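Local atomic coordinates of flavin reductase domain protein (Arthrobacter sp., PDB entry 2QCK), a protein that probably binds FMN and, as in related flavin reductases, may reduce flavin with electrons from NAD(P)H. Residues Phe17-Ala25 / Leu150-Ser158; Pro50-Ser60 / Ser127-Val138. One frame throughout, in Å; residues are numbered along the deposited sequence.

Contact 1: Phe17-Ala25 / Leu150-Ser158; sequences FRRHAAGVA and LLYHSGAYS
Arg18, at the end of helix 10-18, reaches Ser154 in the turn of the β-hairpin 151-153/156-162, part of the antiparallel sheet of this flavin reductase-like fold, which at Ser158 runs on into the second subunit. Beyond CB, its CG lies 3.3 Å from Ser154 OG, and CD passes the same oxygen slightly farther off. The chain bends at chi3 (63°), which brings NH1 round to donate to Ser154 OG at 2.9 Å. That oxygen sits in the guanidinium plane, at its edge. NE forms a salt bridge with Glu15, the strongest polar partner of this side chain; the ion pair of NH2 with Asp146 of the second subunit is long and weak by comparison. Ser154 occupies the type I' turn from His153 to Ala156.

Past the helix, the chain straightens and pairs with the hairpin. Tyr152 N donates to Ala22 O at 2.8 Å, answered by a weak bond from Ala22 N to Tyr152 O, and Val24 N reaches Leu150 O at 3.0 Å. The side chain of Val24 faces the hairpin, while helix 83-88 packs on it through Ala86. With CG1 anti to the backbone N (chi1 -176°), the other methyl, CG2, is left beside that N, where it meets Tyr152 CB at 3.6 Å and the ring edge of Tyr157, 4.1 Å from CE1.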
loop_
_atom_site.group_PDB
_atom_site.type_symbol
_atom_site.label_atom_id
_atom_site.label_comp_id
_atom_site.label_asym_id
_atom_site.label_seq_id
_atom_site.Cartn_x
_atom_site.Cartn_y
_atom_site.Cartn_z
ATOM N N PHE A 17 1.596 -5.116 -11.070
ATOM C CA PHE A 17 0.653 -4.668 -10.019
ATOM C C PHE A 17 -0.633 -5.484 -9.964
ATOM O O PHE A 17 -1.336 -5.453 -8.939
ATOM C CB PHE A 17 0.365 -3.127 -10.026
ATOM C CG PHE A 17 1.435 -2.363 -9.360
ATOM C CD1 PHE A 17 1.496 -2.314 -7.986
ATOM C CD2 PHE A 17 2.481 -1.839 -10.099
ATOM C CE1 PHE A 17 2.547 -1.711 -7.362
ATOM C CE2 PHE A 17 3.543 -1.221 -9.483
ATOM C CZ PHE A 17 3.575 -1.162 -8.114
ATOM N N ARG A 18 -0.951 -6.182 -11.060
ATOM C CA ARG A 18 -1.966 -7.245 -11.021
ATOM C C ARG A 18 -1.536 -8.355 -10.077
ATOM O O ARG A 18 -2.348 -8.967 -9.425
ATOM C CB ARG A 18 -2.188 -7.842 -12.416
ATOM C CG ARG A 18 -3.414 -8.757 -12.525
ATOM C CD ARG A 18 -3.499 -9.582 -13.835
ATOM N NE ARG A 18 -2.384 -10.522 -14.004
ATOM C CZ ARG A 18 -2.226 -11.643 -13.300
ATOM N NH1 ARG A 18 -3.116 -12.025 -12.388
ATOM N NH2 ARG A 18 -1.168 -12.411 -13.517
ATOM N N ARG A 19 -0.241 -8.611 -10.015
ATOM C CA ARG A 19 0.304 -9.674 -9.190
ATOM C C ARG A 19 0.607 -9.263 -7.758
ATOM O O ARG A 19 1.106 -10.079 -6.959
ATOM C CB ARG A 19 1.587 -10.187 -9.827
ATOM C CG ARG A 19 1.393 -10.847 -11.193
ATOM C CD ARG A 19 2.669 -11.538 -11.620
ATOM N NE ARG A 19 2.480 -12.066 -12.962
ATOM C CZ ARG A 19 3.298 -12.916 -13.563
ATOM N NH1 ARG A 19 4.392 -13.374 -12.958
ATOM N NH2 ARG A 19 3.012 -13.318 -14.794
ATOM N N HIS A 20 0.338 -8.009 -7.427
ATOM C CA HIS A 20 0.648 -7.486 -6.118
ATOM C C HIS A 20 -0.683 -7.363 -5.383
ATOM O O HIS A 20 -1.546 -6.608 -5.814
ATOM C CB HIS A 20 1.323 -6.129 -6.304
ATOM C CG HIS A 20 1.850 -5.531 -5.050
ATOM N ND1 HIS A 20 2.859 -6.124 -4.313
ATOM C CD2 HIS A 20 1.528 -4.391 -4.400
ATOM C CE1 HIS A 20 3.127 -5.373 -3.259
ATOM N NE2 HIS A 20 2.341 -4.311 -3.288
ATOM N N ALA A 21 -0.866 -8.102 -4.292
ATOM C CA ALA A 21 -2.127 -8.056 -3.537
ATOM C C ALA A 21 -2.170 -6.819 -2.630
ATOM O O ALA A 21 -1.153 -6.149 -2.376
ATOM C CB ALA A 21 -2.267 -9.313 -2.702
ATOM N N ALA A 22 -3.342 -6.511 -2.086
ATOM C CA ALA A 22 -3.473 -5.304 -1.290
ATOM C C ALA A 22 -4.646 -5.418 -0.320
ATOM O O ALA A 22 -5.592 -6.125 -0.604
ATOM C CB ALA A 22 -3.669 -4.112 -2.222
ATOM N N GLY A 23 -4.571 -4.730 0.807
ATOM C CA GLY A 23 -5.717 -4.601 1.675
ATOM C C GLY A 23 -6.657 -3.552 1.165
ATOM O O GLY A 23 -6.254 -2.694 0.419
ATOM N N VAL A 24 -7.905 -3.572 1.636
ATOM C CA VAL A 24 -8.945 -2.693 1.104
ATOM C C VAL A 24 -9.402 -1.777 2.233
ATOM O O VAL A 24 -9.744 -2.267 3.307
ATOM C CB VAL A 24 -10.124 -3.517 0.490
ATOM C CG1 VAL A 24 -11.191 -2.593 -0.163
ATOM C CG2 VAL A 24 -9.579 -4.537 -0.531
ATOM N N ALA A 25 -9.346 -0.458 1.989
ATOM C CA ALA A 25 -9.879 0.564 2.887
ATOM C C ALA A 25 -10.867 1.442 2.103
ATOM O O ALA A 25 -10.931 1.336 0.901
ATOM C CB ALA A 25 -8.713 1.426 3.471
ATOM N N LEU A 150 -10.122 -7.654 4.631
ATOM C CA LEU A 150 -10.451 -7.801 3.213
ATOM C C LEU A 150 -9.240 -7.433 2.357
ATOM O O LEU A 150 -8.581 -6.383 2.565
ATOM C CB LEU A 150 -11.647 -6.904 2.865
ATOM C CG LEU A 150 -12.345 -7.000 1.499
ATOM C CD1 LEU A 150 -12.926 -8.388 1.318
ATOM C CD2 LEU A 150 -13.419 -5.916 1.405
ATOM N N LEU A 151 -8.976 -8.302 1.381
ATOM C CA LEU A 151 -7.904 -8.114 0.421
ATOM C C LEU A 151 -8.479 -8.004 -0.963
ATOM O O LEU A 151 -9.625 -8.400 -1.214
ATOM C CB LEU A 151 -6.965 -9.297 0.461
ATOM C CG LEU A 151 -6.694 -9.895 1.842
ATOM C CD1 LEU A 151 -6.042 -11.260 1.645
ATOM C CD2 LEU A 151 -5.839 -8.975 2.610
ATOM N N TYR A 152 -7.692 -7.425 -1.862
ATOM C CA TYR A 152 -8.070 -7.375 -3.271
ATOM C C TYR A 152 -6.857 -7.729 -4.094
ATOM O O TYR A 152 -5.763 -7.237 -3.852
ATOM C CB TYR A 152 -8.473 -5.995 -3.621
ATOM C CG TYR A 152 -9.121 -5.857 -4.953
ATOM C CD1 TYR A 152 -10.414 -6.265 -5.144
ATOM C CD2 TYR A 152 -8.439 -5.304 -6.049
ATOM C CE1 TYR A 152 -11.024 -6.121 -6.338
ATOM C CE2 TYR A 152 -9.071 -5.167 -7.285
ATOM C CZ TYR A 152 -10.355 -5.583 -7.404
ATOM O OH TYR A 152 -11.030 -5.455 -8.601
ATOM N N HIS A 153 -7.042 -8.615 -5.050
ATOM C CA HIS A 153 -5.934 -9.145 -5.794
ATOM C C HIS A 153 -6.472 -9.568 -7.150
ATOM O O HIS A 153 -7.539 -10.207 -7.234
ATOM C CB HIS A 153 -5.351 -10.346 -5.060
ATOM C CG HIS A 153 -4.598 -11.273 -5.942
ATOM N ND1 HIS A 153 -3.654 -10.831 -6.852
ATOM C CD2 HIS A 153 -4.668 -12.615 -6.091
ATOM C CE1 HIS A 153 -3.164 -11.864 -7.516
ATOM N NE2 HIS A 153 -3.759 -12.958 -7.071
ATOM N N SER A 154 -5.726 -9.187 -8.183
ATOM C CA SER A 154 -6.044 -9.474 -9.576
ATOM C C SER A 154 -7.550 -9.453 -9.828
ATOM O O SER A 154 -8.129 -10.409 -10.322
ATOM C CB SER A 154 -5.470 -10.816 -9.984
ATOM O OG SER A 154 -5.650 -10.964 -11.388
ATOM N N GLY A 155 -8.182 -8.357 -9.448
ATOM C CA GLY A 155 -9.591 -8.149 -9.716
ATOM C C GLY A 155 -10.567 -8.899 -8.847
ATOM O O GLY A 155 -11.739 -8.872 -9.149
ATOM N N ALA A 156 -10.144 -9.516 -7.736
ATOM C CA ALA A 156 -11.101 -10.234 -6.910
ATOM C C ALA A 156 -10.866 -9.909 -5.451
ATOM O O ALA A 156 -9.727 -9.704 -5.039
ATOM C CB ALA A 156 -10.989 -11.766 -7.136
ATOM N N TYR A 157 -11.957 -9.844 -4.691
ATOM C CA TYR A 157 -11.873 -9.754 -3.244
ATOM C C TYR A 157 -11.504 -11.107 -2.678
ATOM O O TYR A 157 -12.097 -12.107 -3.023
ATOM C CB TYR A 157 -13.187 -9.249 -2.654
ATOM C CG TYR A 157 -13.458 -7.791 -2.970
ATOM C CD1 TYR A 157 -12.727 -6.760 -2.363
ATOM C CD2 TYR A 157 -14.432 -7.436 -3.871
ATOM C CE1 TYR A 157 -12.983 -5.402 -2.691
ATOM C CE2 TYR A 157 -14.680 -6.106 -4.178
ATOM C CZ TYR A 157 -13.956 -5.110 -3.599
ATOM O OH TYR A 157 -14.222 -3.803 -3.944
ATOM N N SER A 158 -10.531 -11.116 -1.769
ATOM C CA SER A 158 -9.959 -12.309 -1.198
ATOM C C SER A 158 -9.876 -12.155 0.311
ATOM O O SER A 158 -10.083 -11.065 0.861
ATOM C CB SER A 158 -8.539 -12.523 -1.726
ATOM O OG SER A 158 -8.560 -12.933 -3.088
#

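Contact 2: Pro50-Ser60 / Ser127-Val138; sequences PPRFTFNMARS and SFENNAVVVVEV
Phe53 and Phe55 each lay a ring face against a valine of the neighbouring strand, Val136 and Val134, in the antiparallel pairing of strands 51-58 and 131-143. Both phenylalanines hold CG between the backbone N and the carbonyl carbon (chi1 65° and 63°), which tips the rings across to the partner strand. Val136 CB stands 3.9 Å from the Phe53 centroid and Val134 CB 3.8 Å from that of Phe55, two CH-pi contacts. Phe55 runs alongside Val134, pointing the same way, whereas Phe53 is set obliquely to Val136 and receives Val138 CG2 at its edge, 3.7 Å from CD1. Phe53 with Val136 and Phe55 with Val134 are hydrogen-bonded pairs.

The other face carries Arg52, Thr54 and Asn56. In one of two Arg52 conformers, NH1 and Glu137 OE1 form a loose, tentative salt bridge of 3.5 Å, guanidinium and carboxylate planes 67° apart; NH2 pairs with Glu129 of the second subunit. Thr54 OG1 and Asn56 ND2 are hydrogen-bonded to Asn56 ND2 and Thr54 OG1 of that subunit. At the far end Arg59 N donates to Asn130 O at 2.7 Å from above the carbonyl plane, and NH1 to Glu129 O at 2.8 Å.

Strand 44-48 flanks 51-58 and strand 116-127 flanks 131-143, while helix 64-69 packs by Trp64 on Met57, a selenomethionine here, and on Ala132.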
loop_
_atom_site.group_PDB
_atom_site.type_symbol
_atom_site.label_atom_id
_atom_site.label_comp_id
_atom_site.label_asym_id
_atom_site.label_seq_id
_atom_site.Cartn_x
_atom_site.Cartn_y
_atom_site.Cartn_z
ATOM N N PRO A 50 4.352 12.026 14.606
ATOM C CA PRO A 50 2.928 11.849 14.697
ATOM C C PRO A 50 2.506 10.722 13.749
ATOM O O PRO A 50 3.284 10.322 12.851
ATOM C CB PRO A 50 2.389 13.187 14.213
ATOM C CG PRO A 50 3.454 13.662 13.253
ATOM C CD PRO A 50 4.694 13.317 13.979
ATOM N N PRO A 51 1.308 10.186 13.975
ATOM C CA PRO A 51 0.738 9.174 13.144
ATOM C C PRO A 51 0.320 9.734 11.813
ATOM O O PRO A 51 -0.451 10.695 11.769
ATOM C CB PRO A 51 -0.476 8.704 13.948
ATOM C CG PRO A 51 -0.808 9.805 14.870
ATOM C CD PRO A 51 0.457 10.515 15.144
ATOM N N ARG A 52 0.813 9.114 10.747
ATOM C CA ARG A 52 0.436 9.496 9.388
ATOM C C ARG A 52 0.258 8.287 8.486
ATOM O O ARG A 52 0.880 7.269 8.677
ATOM C CB ARG A 52 1.497 10.378 8.729
ATOM C CG ARG A 52 2.076 11.520 9.538
ATOM C CD ARG A 52 2.909 12.385 8.612
ATOM N NE ARG A 52 4.195 12.786 9.178
ATOM C CZ ARG A 52 4.378 13.841 9.957
ATOM N NH1 ARG A 52 3.361 14.621 10.295
ATOM N NH2 ARG A 52 5.586 14.121 10.404
ATOM N N PHE A 53 -0.569 8.448 7.459
ATOM C CA PHE A 53 -0.707 7.455 6.423
ATOM C C PHE A 53 -0.733 8.170 5.090
ATOM O O PHE A 53 -0.914 9.370 5.042
ATOM C CB PHE A 53 -1.964 6.548 6.571
ATOM C CG PHE A 53 -3.298 7.257 6.445
ATOM C CD1 PHE A 53 -3.923 7.780 7.551
ATOM C CD2 PHE A 53 -3.983 7.280 5.237
ATOM C CE1 PHE A 53 -5.153 8.386 7.456
ATOM C CE2 PHE A 53 -5.208 7.915 5.144
ATOM C CZ PHE A 53 -5.782 8.447 6.250
ATOM N N THR A 54 -0.523 7.397 4.035
ATOM C CA THR A 54 -0.538 7.893 2.664
ATOM C C THR A 54 -1.478 7.052 1.820
ATOM O O THR A 54 -1.704 5.895 2.135
ATOM C CB THR A 54 0.868 7.776 2.068
ATOM O OG1 THR A 54 1.335 6.441 2.247
ATOM C CG2 THR A 54 1.821 8.707 2.755
ATOM N N PHE A 55 -2.032 7.644 0.760
ATOM C CA PHE A 55 -2.636 6.885 -0.321
ATOM C C PHE A 55 -2.452 7.643 -1.638
ATOM O O PHE A 55 -2.074 8.833 -1.651
ATOM C CB PHE A 55 -4.128 6.613 -0.021
ATOM C CG PHE A 55 -4.968 7.848 0.070
ATOM C CD1 PHE A 55 -5.010 8.589 1.240
ATOM C CD2 PHE A 55 -5.715 8.312 -1.037
ATOM C CE1 PHE A 55 -5.810 9.721 1.323
ATOM C CE2 PHE A 55 -6.463 9.459 -0.942
ATOM C CZ PHE A 55 -6.503 10.167 0.227
ATOM N N ASN A 56 -2.713 6.951 -2.735
ATOM C CA ASN A 56 -2.661 7.527 -4.054
ATOM C C ASN A 56 -4.059 7.554 -4.672
ATOM O O ASN A 56 -4.906 6.680 -4.390
ATOM C CB ASN A 56 -1.702 6.743 -4.951
ATOM C CG ASN A 56 -0.279 6.664 -4.391
ATOM O OD1 ASN A 56 0.159 7.545 -3.653
ATOM N ND2 ASN A 56 0.445 5.580 -4.716
HETATM N N MSE A 57 -4.311 8.559 -5.509
HETATM C CA MSE A 57 -5.550 8.578 -6.263
HETATM C C MSE A 57 -5.399 9.327 -7.547
HETATM O O MSE A 57 -4.444 10.072 -7.726
HETATM C CB MSE A 57 -6.630 9.242 -5.424
HETATM C CG MSE A 57 -6.433 10.710 -5.212
HETATM SE SE MSE A 57 -7.850 11.432 -4.088
HETATM C CE MSE A 57 -9.462 11.154 -5.134
ATOM N N ALA A 58 -6.409 9.149 -8.406
ATOM C CA ALA A 58 -6.443 9.697 -9.729
ATOM C C ALA A 58 -7.090 11.078 -9.602
ATOM O O ALA A 58 -8.124 11.236 -8.925
ATOM C CB ALA A 58 -7.314 8.815 -10.635
ATOM N N ARG A 59 -6.540 12.052 -10.320
ATOM C CA ARG A 59 -7.127 13.405 -10.332
ATOM C C ARG A 59 -8.411 13.433 -11.105
ATOM O O ARG A 59 -9.178 14.399 -11.007
ATOM C CB ARG A 59 -6.146 14.446 -10.870
ATOM C CG ARG A 59 -4.960 14.667 -9.949
ATOM C CD ARG A 59 -4.018 15.787 -10.455
ATOM N NE ARG A 59 -4.762 17.030 -10.686
ATOM C CZ ARG A 59 -5.004 17.567 -11.873
ATOM N NH1 ARG A 59 -4.523 17.011 -12.986
ATOM N NH2 ARG A 59 -5.727 18.689 -11.950
ATOM N N SER A 60 -8.709 12.339 -11.798
ATOM C CA SER A 60 -10.005 12.191 -12.483
ATOM C C SER A 60 -11.021 11.460 -11.627
ATOM O O SER A 60 -12.116 11.289 -12.047
ATOM C CB SER A 60 -9.829 11.427 -13.785
ATOM O OG SER A 60 -9.198 10.178 -13.532
ATOM N N SER A 127 0.976 16.348 -6.507
ATOM C CA SER A 127 0.187 16.092 -7.693
ATOM C C SER A 127 1.027 16.012 -8.922
ATOM O O SER A 127 1.803 16.919 -9.233
ATOM C CB SER A 127 -0.918 17.129 -7.866
ATOM O OG SER A 127 -1.793 17.040 -6.772
ATOM N N PHE A 128 0.852 14.908 -9.632
ATOM C CA PHE A 128 1.434 14.747 -10.937
ATOM C C PHE A 128 0.353 15.077 -11.977
ATOM O O PHE A 128 -0.648 15.775 -11.681
ATOM C CB PHE A 128 2.064 13.339 -11.059
ATOM C CG PHE A 128 3.190 13.103 -10.071
ATOM C CD1 PHE A 128 2.921 12.729 -8.766
ATOM C CD2 PHE A 128 4.507 13.356 -10.430
ATOM C CE1 PHE A 128 3.943 12.579 -7.840
ATOM C CE2 PHE A 128 5.542 13.199 -9.509
ATOM C CZ PHE A 128 5.246 12.825 -8.204
ATOM N N GLU A 129 0.527 14.596 -13.195
ATOM C CA GLU A 129 -0.411 14.955 -14.261
ATOM C C GLU A 129 -1.797 14.403 -13.989
ATOM O O GLU A 129 -2.781 15.090 -14.133
ATOM C CB GLU A 129 0.059 14.400 -15.593
ATOM C CG GLU A 129 1.510 14.728 -15.954
ATOM C CD GLU A 129 2.515 13.746 -15.372
ATOM O OE1 GLU A 129 2.169 13.109 -14.381
ATOM O OE2 GLU A 129 3.627 13.618 -15.913
ATOM N N ASN A 130 -1.891 13.131 -13.640
ATOM C CA ASN A 130 -3.200 12.536 -13.491
ATOM C C ASN A 130 -3.424 11.870 -12.177
ATOM O O ASN A 130 -4.503 11.306 -11.947
ATOM C CB ASN A 130 -3.387 11.507 -14.574
ATOM C CG ASN A 130 -3.319 12.110 -15.959
ATOM O OD1 ASN A 130 -4.178 12.907 -16.319
ATOM N ND2 ASN A 130 -2.310 11.723 -16.747
ATOM N N ASN A 131 -2.404 11.856 -11.315
ATOM C CA ASN A 131 -2.561 11.225 -10.026
ATOM C C ASN A 131 -1.844 12.012 -8.970
ATOM O O ASN A 131 -0.994 12.838 -9.286
ATOM C CB ASN A 131 -1.980 9.807 -10.057
ATOM C CG ASN A 131 -2.587 8.954 -11.183
ATOM O OD1 ASN A 131 -3.522 8.192 -10.969
ATOM N ND2 ASN A 131 -2.109 9.148 -12.379
ATOM N N ALA A 132 -2.207 11.765 -7.721
ATOM C CA ALA A 132 -1.577 12.433 -6.579
ATOM C C ALA A 132 -1.270 11.469 -5.446
ATOM O O ALA A 132 -1.991 10.484 -5.222
ATOM C CB ALA A 132 -2.559 13.576 -6.041
ATOM N N VAL A 133 -0.195 11.756 -4.713
ATOM C CA VAL A 133 0.040 11.165 -3.403
ATOM C C VAL A 133 -0.594 12.082 -2.345
ATOM O O VAL A 133 -0.366 13.301 -2.340
ATOM C CB VAL A 133 1.555 11.031 -3.122
ATOM C CG1 VAL A 133 1.838 10.482 -1.714
ATOM C CG2 VAL A 133 2.253 10.196 -4.304
ATOM N N VAL A 134 -1.404 11.509 -1.457
ATOM C CA VAL A 134 -2.031 12.281 -0.402
ATOM C C VAL A 134 -1.415 11.811 0.918
ATOM O O VAL A 134 -1.448 10.598 1.190
ATOM C CB VAL A 134 -3.535 12.103 -0.365
ATOM C CG1 VAL A 134 -4.116 13.101 0.580
ATOM C CG2 VAL A 134 -4.172 12.227 -1.793
ATOM N N VAL A 135 -0.913 12.768 1.720
ATOM C CA VAL A 135 -0.323 12.549 3.049
ATOM C C VAL A 135 -1.257 13.086 4.124
ATOM O O VAL A 135 -1.672 14.228 4.057
ATOM C CB VAL A 135 1.034 13.293 3.208
ATOM C CG1 VAL A 135 1.650 13.044 4.650
ATOM C CG2 VAL A 135 1.979 12.909 2.103
ATOM N N VAL A 136 -1.583 12.259 5.117
ATOM C CA VAL A 136 -2.637 12.587 6.093
ATOM C C VAL A 136 -2.053 12.390 7.479
ATOM O O VAL A 136 -1.416 11.374 7.713
ATOM C CB VAL A 136 -3.762 11.630 5.909
ATOM C CG1 VAL A 136 -4.911 11.994 6.771
ATOM C CG2 VAL A 136 -4.166 11.598 4.398
ATOM N N GLU A 137 -2.278 13.340 8.371
ATOM C CA GLU A 137 -1.924 13.176 9.778
ATOM C C GLU A 137 -3.185 12.821 10.576
ATOM O O GLU A 137 -4.192 13.542 10.518
ATOM C CB GLU A 137 -1.321 14.471 10.343
ATOM C CG GLU A 137 -0.862 14.298 11.816
ATOM C CD GLU A 137 -0.149 15.500 12.419
ATOM O OE1 GLU A 137 0.615 16.176 11.713
ATOM O OE2 GLU A 137 -0.287 15.721 13.635
ATOM N N VAL A 138 -3.090 11.768 11.384
ATOM C CA VAL A 138 -4.238 11.175 12.035
ATOM C C VAL A 138 -4.494 11.955 13.313
ATOM O O VAL A 138 -3.579 12.217 14.052
ATOM C CB VAL A 138 -3.983 9.679 12.335
ATOM C CG1 VAL A 138 -5.065 9.070 13.201
ATOM C CG2 VAL A 138 -3.878 8.920 11.046
HETATM O O HOH W 1 -6.485 10.680 -13.711
#

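Both contacts belong to the same antiparallel sheet, with 50-60/127-138 nested inside the chain loop that 17-25/150-158 closes; their centres are 19 Å apart and they do not touch. Both are partly buried. Contact 2 is long and regular, with a buried aromatic and aliphatic middle and an exposed end at Arg59 and Asn130. Contact 1, with no fully exposed residue among those touching, buries about half as much surface (482 against 983 Å²): a short strand pairing joined to a helix end, with one small apolar patch beside helix 83-88. Arginine bonds differ accordingly, to a serine hydroxyl in contact 1 but to backbone carbonyls and a carboxylate in contact 2. Both reach the second subunit.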